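Local coordinates for probable D-tyrosyl-tRNA(Tyr) deacylase 1 (Homo sapiens, PDB 2OKV), which deacylates mischarged D-aminoacyl-tRNAs and glycyl-tRNA(Ala) as a homodimeric editing enzyme, and possibly acts as an ATPase in DNA replication, at residues M1-Q6 with I27-G32; T9-T14 with E73-S78. All coordinates share one frame; numbering follows the deposited sequence.

Contact 1. Residues M1-Q6 with I27-G32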
loop_
_atom_site.group_PDB
_atom_site.type_symbol
_atom_site.label_atom_id
_atom_site.label_comp_id
_atom_site.label_asym_id
_atom_site.label_seq_id
_atom_site.Cartn_x
_atom_site.Cartn_y
_atom_site.Cartn_z
ATOM N N MET B 1 -8.571 10.301 -8.501
ATOM C CA MET B 1 -8.629 9.435 -7.303
ATOM C C MET B 1 -7.712 8.244 -7.444
ATOM O O MET B 1 -7.670 7.598 -8.500
ATOM C CB MET B 1 -10.063 8.970 -7.039
ATOM C CG MET B 1 -10.327 8.665 -5.577
ATOM S SD MET B 1 -12.053 8.365 -5.197
ATOM C CE MET B 1 -12.759 9.872 -5.832
ATOM N N LYS B 2 -6.954 7.980 -6.384
ATOM C CA LYS B 2 -6.127 6.785 -6.294
ATOM C C LYS B 2 -6.481 6.006 -5.045
ATOM O O LYS B 2 -6.892 6.592 -4.036
ATOM C CB LYS B 2 -4.641 7.148 -6.227
ATOM C CG LYS B 2 -4.064 7.846 -7.443
ATOM C CD LYS B 2 -2.542 7.705 -7.428
ATOM C CE LYS B 2 -1.822 8.931 -7.968
ATOM N NZ LYS B 2 -1.486 8.879 -9.429
ATOM N N ALA B 3 -6.272 4.695 -5.096
ATOM C CA ALA B 3 -6.447 3.832 -3.933
ATOM C C ALA B 3 -5.375 2.744 -3.915
ATOM O O ALA B 3 -4.989 2.224 -4.970
ATOM C CB ALA B 3 -7.846 3.193 -3.952
ATOM N N VAL B 4 -4.875 2.432 -2.726
ATOM C CA VAL B 4 -4.070 1.227 -2.539
ATOM C C VAL B 4 -4.920 0.270 -1.733
ATOM O O VAL B 4 -5.398 0.603 -0.656
ATOM C CB VAL B 4 -2.704 1.494 -1.873
ATOM C CG1 VAL B 4 -2.015 0.150 -1.481
ATOM C CG2 VAL B 4 -1.808 2.301 -2.822
ATOM N N VAL B 5 -5.118 -0.918 -2.289
ATOM C CA VAL B 5 -5.988 -1.921 -1.709
ATOM C C VAL B 5 -5.129 -3.099 -1.269
ATOM O O VAL B 5 -4.349 -3.662 -2.062
ATOM C CB VAL B 5 -7.048 -2.384 -2.739
ATOM C CG1 VAL B 5 -7.884 -3.499 -2.171
ATOM C CG2 VAL B 5 -7.952 -1.211 -3.164
ATOM N N GLN B 6 -5.232 -3.456 0.003
ATOM C CA GLN B 6 -4.469 -4.594 0.517
ATOM C C GLN B 6 -5.428 -5.651 1.041
ATOM O O GLN B 6 -6.324 -5.338 1.818
ATOM C CB GLN B 6 -3.510 -4.151 1.630
ATOM C CG GLN B 6 -2.381 -3.238 1.126
ATOM C CD GLN B 6 -1.472 -2.737 2.238
ATOM O OE1 GLN B 6 -0.577 -3.456 2.702
ATOM N NE2 GLN B 6 -1.659 -1.461 2.633
ATOM N N ILE B 27 -10.608 -6.366 3.162
ATOM C CA ILE B 27 -9.757 -5.473 2.389
ATOM C C ILE B 27 -9.542 -4.132 3.124
ATOM O O ILE B 27 -10.477 -3.588 3.698
ATOM C CB ILE B 27 -10.387 -5.401 0.962
ATOM C CG1 ILE B 27 -9.383 -5.658 -0.144
ATOM C CG2 ILE B 27 -11.447 -4.303 0.719
ATOM C CD1 ILE B 27 -10.048 -6.176 -1.341
ATOM N N CYS B 28 -8.296 -3.649 3.146
ATOM C CA CYS B 28 -7.971 -2.319 3.669
ATOM C C CYS B 28 -7.679 -1.417 2.486
ATOM O O CYS B 28 -6.817 -1.715 1.664
ATOM C CB CYS B 28 -6.751 -2.356 4.622
ATOM S SG CYS B 28 -6.283 -0.727 5.308
ATOM N N VAL B 29 -8.406 -0.316 2.407
ATOM C CA VAL B 29 -8.285 0.618 1.302
ATOM C C VAL B 29 -7.705 1.920 1.840
ATOM O O VAL B 29 -8.264 2.535 2.763
ATOM C CB VAL B 29 -9.666 0.895 0.646
ATOM C CG1 VAL B 29 -9.531 1.883 -0.526
ATOM C CG2 VAL B 29 -10.318 -0.421 0.198
ATOM N N LEU B 30 -6.570 2.321 1.275
ATOM C CA LEU B 30 -6.023 3.635 1.532
ATOM C C LEU B 30 -6.428 4.521 0.376
ATOM O O LEU B 30 -6.060 4.250 -0.772
ATOM C CB LEU B 30 -4.503 3.561 1.681
ATOM C CG LEU B 30 -4.051 2.734 2.894
ATOM C CD1 LEU B 30 -2.594 2.342 2.771
ATOM C CD2 LEU B 30 -4.284 3.506 4.226
ATOM N N LEU B 31 -7.182 5.577 0.681
ATOM C CA LEU B 31 -7.875 6.367 -0.346
ATOM C C LEU B 31 -7.303 7.777 -0.538
ATOM O O LEU B 31 -7.372 8.621 0.376
ATOM C CB LEU B 31 -9.351 6.465 0.013
ATOM C CG LEU B 31 -10.479 6.460 -1.025
ATOM C CD1 LEU B 31 -11.377 7.656 -0.748
ATOM C CD2 LEU B 31 -10.051 6.428 -2.500
ATOM N N GLY B 32 -6.775 8.036 -1.736
ATOM C CA GLY B 32 -6.204 9.332 -2.091
ATOM C C GLY B 32 -7.096 10.165 -2.991
ATOM O O GLY B 32 -7.244 9.862 -4.172
#
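Val4 and Leu30 pair at the middle of an antiparallel strand pair, 2-6 with 27-32, in the central mixed sheet. Val4 and Cys28, one from each strand, belong to the magnesium site, and Gln6 is also a magnesium-binding residue, its side chain about 3 Å from the ion. Three hydrogen-bonded pairs, Lys2-Gly32, Val4-Leu30 and Gln6-Cys28, each close a two-bond ring. The central ring joins Val4 N to Leu30 O at 2.9 Å and Leu30 N to Val4 O at 2.8 Å. In the Lys2-Gly32 ring, the donor Gly32 N comes to Lys2 O at 2.7 Å, tilted 22° from the carbonyl plane. At the non-hydrogen-bonded positions between the rings, CA-H...O contacts add to the backbone seam, the shortest from Ala3 CA to Leu30 O at 3.2 Å.

Ala3, Val5, Val29 and Leu31 share one face. Val5 and Val29 stand side by side, CG2 to CG2 at 4.2 Å, while Ala3 CB meets Val29 CG1 at 4.0 Å. The other Val5 branch, CG1, crosses Ile27 in a contact closer than usual for carbon and therefore doubtful in detail. At the far end, Met1 CG, opposite the backbone N (chi1 -153°), lies 3.8 Å from Leu31 CD2 as the two side chains cross.

Helices 39-51 and 99-116 cover this apolar face, Met45 and Ile49 lying on Ala3 and Val29, and Tyr106 and Phe109 on Leu31. The face of Lys2, Val4, Gln6 and Leu30 meets the second subunit, including its Glu144 and Thr142. Strand 141-146 bonds to the outer edge of 2-6, and strand 73-78 to that of 27-32.

Contact 2. Residues T9-T14 with E73-S78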
loop_
_atom_site.group_PDB
_atom_site.type_symbol
_atom_site.label_atom_id
_atom_site.label_comp_id
_atom_site.label_asym_id
_atom_site.label_seq_id
_atom_site.Cartn_x
_atom_site.Cartn_y
_atom_site.Cartn_z
ATOM N N THR B 9 -6.004 -10.501 6.449
ATOM C CA THR B 9 -6.694 -11.467 7.306
ATOM C C THR B 9 -7.349 -10.733 8.480
ATOM O O THR B 9 -8.348 -11.192 9.012
ATOM C CB THR B 9 -5.849 -12.708 7.757
ATOM O OG1 THR B 9 -5.297 -12.479 9.042
ATOM C CG2 THR B 9 -4.785 -13.036 6.794
ATOM N N ARG B 10 -6.802 -9.566 8.831
ATOM C CA ARG B 10 -7.425 -8.645 9.768
ATOM C C ARG B 10 -6.789 -7.255 9.632
ATOM O O ARG B 10 -5.730 -7.112 9.052
ATOM C CB ARG B 10 -7.316 -9.162 11.217
ATOM C CG ARG B 10 -5.883 -9.392 11.698
ATOM C CD ARG B 10 -5.814 -9.915 13.141
ATOM N NE ARG B 10 -6.507 -11.195 13.326
ATOM C CZ ARG B 10 -6.012 -12.400 13.034
ATOM N NH1 ARG B 10 -4.788 -12.536 12.531
ATOM N NH2 ARG B 10 -6.744 -13.480 13.264
ATOM N N ALA B 11 -7.436 -6.236 10.178
ATOM C CA ALA B 11 -6.895 -4.886 10.107
ATOM C C ALA B 11 -7.558 -4.062 11.181
ATOM O O ALA B 11 -8.676 -4.361 11.584
ATOM C CB ALA B 11 -7.155 -4.287 8.740
ATOM N N SER B 12 -6.876 -3.027 11.656
ATOM C CA SER B 12 -7.480 -2.151 12.653
ATOM C C SER B 12 -6.828 -0.788 12.651
ATOM O O SER B 12 -5.743 -0.604 12.099
ATOM C CB SER B 12 -7.383 -2.767 14.050
ATOM O OG SER B 12 -6.037 -3.002 14.394
ATOM N N VAL B 13 -7.523 0.166 13.251
ATOM C CA VAL B 13 -7.026 1.524 13.392
ATOM C C VAL B 13 -7.020 1.846 14.862
ATOM O O VAL B 13 -8.026 1.617 15.567
ATOM C CB VAL B 13 -7.919 2.529 12.624
ATOM C CG1 VAL B 13 -7.572 3.981 12.972
ATOM C CG2 VAL B 13 -7.832 2.278 11.113
ATOM N N THR B 14 -5.876 2.361 15.314
ATOM C CA THR B 14 -5.708 2.911 16.662
ATOM C C THR B 14 -5.369 4.408 16.570
ATOM O O THR B 14 -4.693 4.838 15.635
ATOM C CB THR B 14 -4.557 2.166 17.394
ATOM O OG1 THR B 14 -4.986 0.836 17.722
ATOM C CG2 THR B 14 -4.221 2.833 18.647
ATOM N N GLU B 73 -15.182 -7.872 4.953
ATOM C CA GLU B 73 -15.252 -6.488 5.447
ATOM C C GLU B 73 -14.321 -5.564 4.671
ATOM O O GLU B 73 -13.443 -6.023 3.930
ATOM C CB GLU B 73 -14.931 -6.420 6.941
ATOM C CG GLU B 73 -16.028 -6.969 7.857
ATOM C CD GLU B 73 -15.510 -7.269 9.263
ATOM O OE1 GLU B 73 -15.909 -6.574 10.222
ATOM O OE2 GLU B 73 -14.689 -8.204 9.399
ATOM N N ILE B 74 -14.524 -4.260 4.844
ATOM C CA ILE B 74 -13.684 -3.252 4.211
ATOM C C ILE B 74 -13.316 -2.224 5.282
ATOM O O ILE B 74 -14.186 -1.691 5.950
ATOM C CB ILE B 74 -14.415 -2.509 3.059
ATOM C CG1 ILE B 74 -14.894 -3.494 1.982
ATOM C CG2 ILE B 74 -13.515 -1.397 2.475
ATOM C CD1 ILE B 74 -15.795 -2.878 0.927
ATOM N N LEU B 75 -12.022 -1.992 5.462
ATOM C CA LEU B 75 -11.544 -0.889 6.285
ATOM C C LEU B 75 -11.011 0.210 5.362
ATOM O O LEU B 75 -10.017 0.006 4.671
ATOM C CB LEU B 75 -10.433 -1.369 7.231
ATOM C CG LEU B 75 -9.698 -0.307 8.069
ATOM C CD1 LEU B 75 -10.663 0.358 9.031
ATOM C CD2 LEU B 75 -8.493 -0.917 8.820
ATOM N N CYS B 76 -11.675 1.364 5.336
ATOM C CA CYS B 76 -11.203 2.501 4.518
ATOM C C CYS B 76 -10.528 3.539 5.385
ATOM O O CYS B 76 -11.031 3.913 6.459
ATOM C CB CYS B 76 -12.330 3.208 3.743
ATOM S SG CYS B 76 -13.376 2.148 2.834
ATOM N N VAL B 77 -9.399 4.037 4.907
ATOM C CA VAL B 77 -8.715 5.126 5.596
ATOM C C VAL B 77 -8.323 6.166 4.559
ATOM O O VAL B 77 -7.825 5.818 3.492
ATOM C CB VAL B 77 -7.474 4.625 6.366
ATOM C CG1 VAL B 77 -6.777 5.786 7.087
ATOM C CG2 VAL B 77 -7.876 3.562 7.374
ATOM N N SER B 78 -8.568 7.435 4.875
ATOM C CA SER B 78 -8.206 8.546 3.998
ATOM C C SER B 78 -6.695 8.734 4.011
ATOM O O SER B 78 -6.079 8.740 5.075
ATOM C CB SER B 78 -8.890 9.821 4.488
ATOM O OG SER B 78 -8.895 9.782 5.917
#
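With chi1 at 173° and chi2 at 64°, Leu75 sets CG anti to its backbone N and CD2 anti to CA, so the leucine reaches Ala11 and Val13 on the facing strand. Val13, rotated to put CG2 beside its own backbone N, turns that methyl toward both Leu75 and Val77. Leu75 CD2 lies 3.6 Å from Ala11 CB and 3.9 Å from Ser12 N, touching the backbone of strand 10-14 as well as its side chains. Val13 CG2 sits 4.0 Å from Leu75 CD2 and 4.0 Å from Val77 CG2, bridging the two methyls from one side. No hydrogen bond links the segments: the strand axes are 8.2 Å apart at 36°, and the contact is apolar packing between the three-stranded sheet and the central mixed sheet. Ile23 and Ser21 of strand 18-23 flank Ala11 and Leu75, and Met131 of strand 131-137 touches both Val13 and Val77. Val77 also packs on Pro140 of the second subunit. On the other face of the central sheet, Cys76 points away and packs against Tyr106, Leu110 and Leu113 of helix 99-116.

In the fold
Contacts 1 and 2 have centres 11 Å apart and meet through adjacent strands of the central sheet. Leu75 N lies 2.8 Å from Ile27 O, and Val29 N 2.8 Å from Leu75 O, probably both hydrogen bonds. The chain leaves strand 2-8 of contact 1, turns a corner at Thr9 and enters strand 10-15 of contact 2, so the same short passage supplies one strand to each sheet. The side chain of Leu75 comes within about 4 Å of that of Cys28, a residue of the magnesium site, while that of Val77 is about 8 Å from the magnesium ion. Pro140 of the second subunit, touching Val77, belongs to the Gly-cisPro motif that probably rejects L-amino acids.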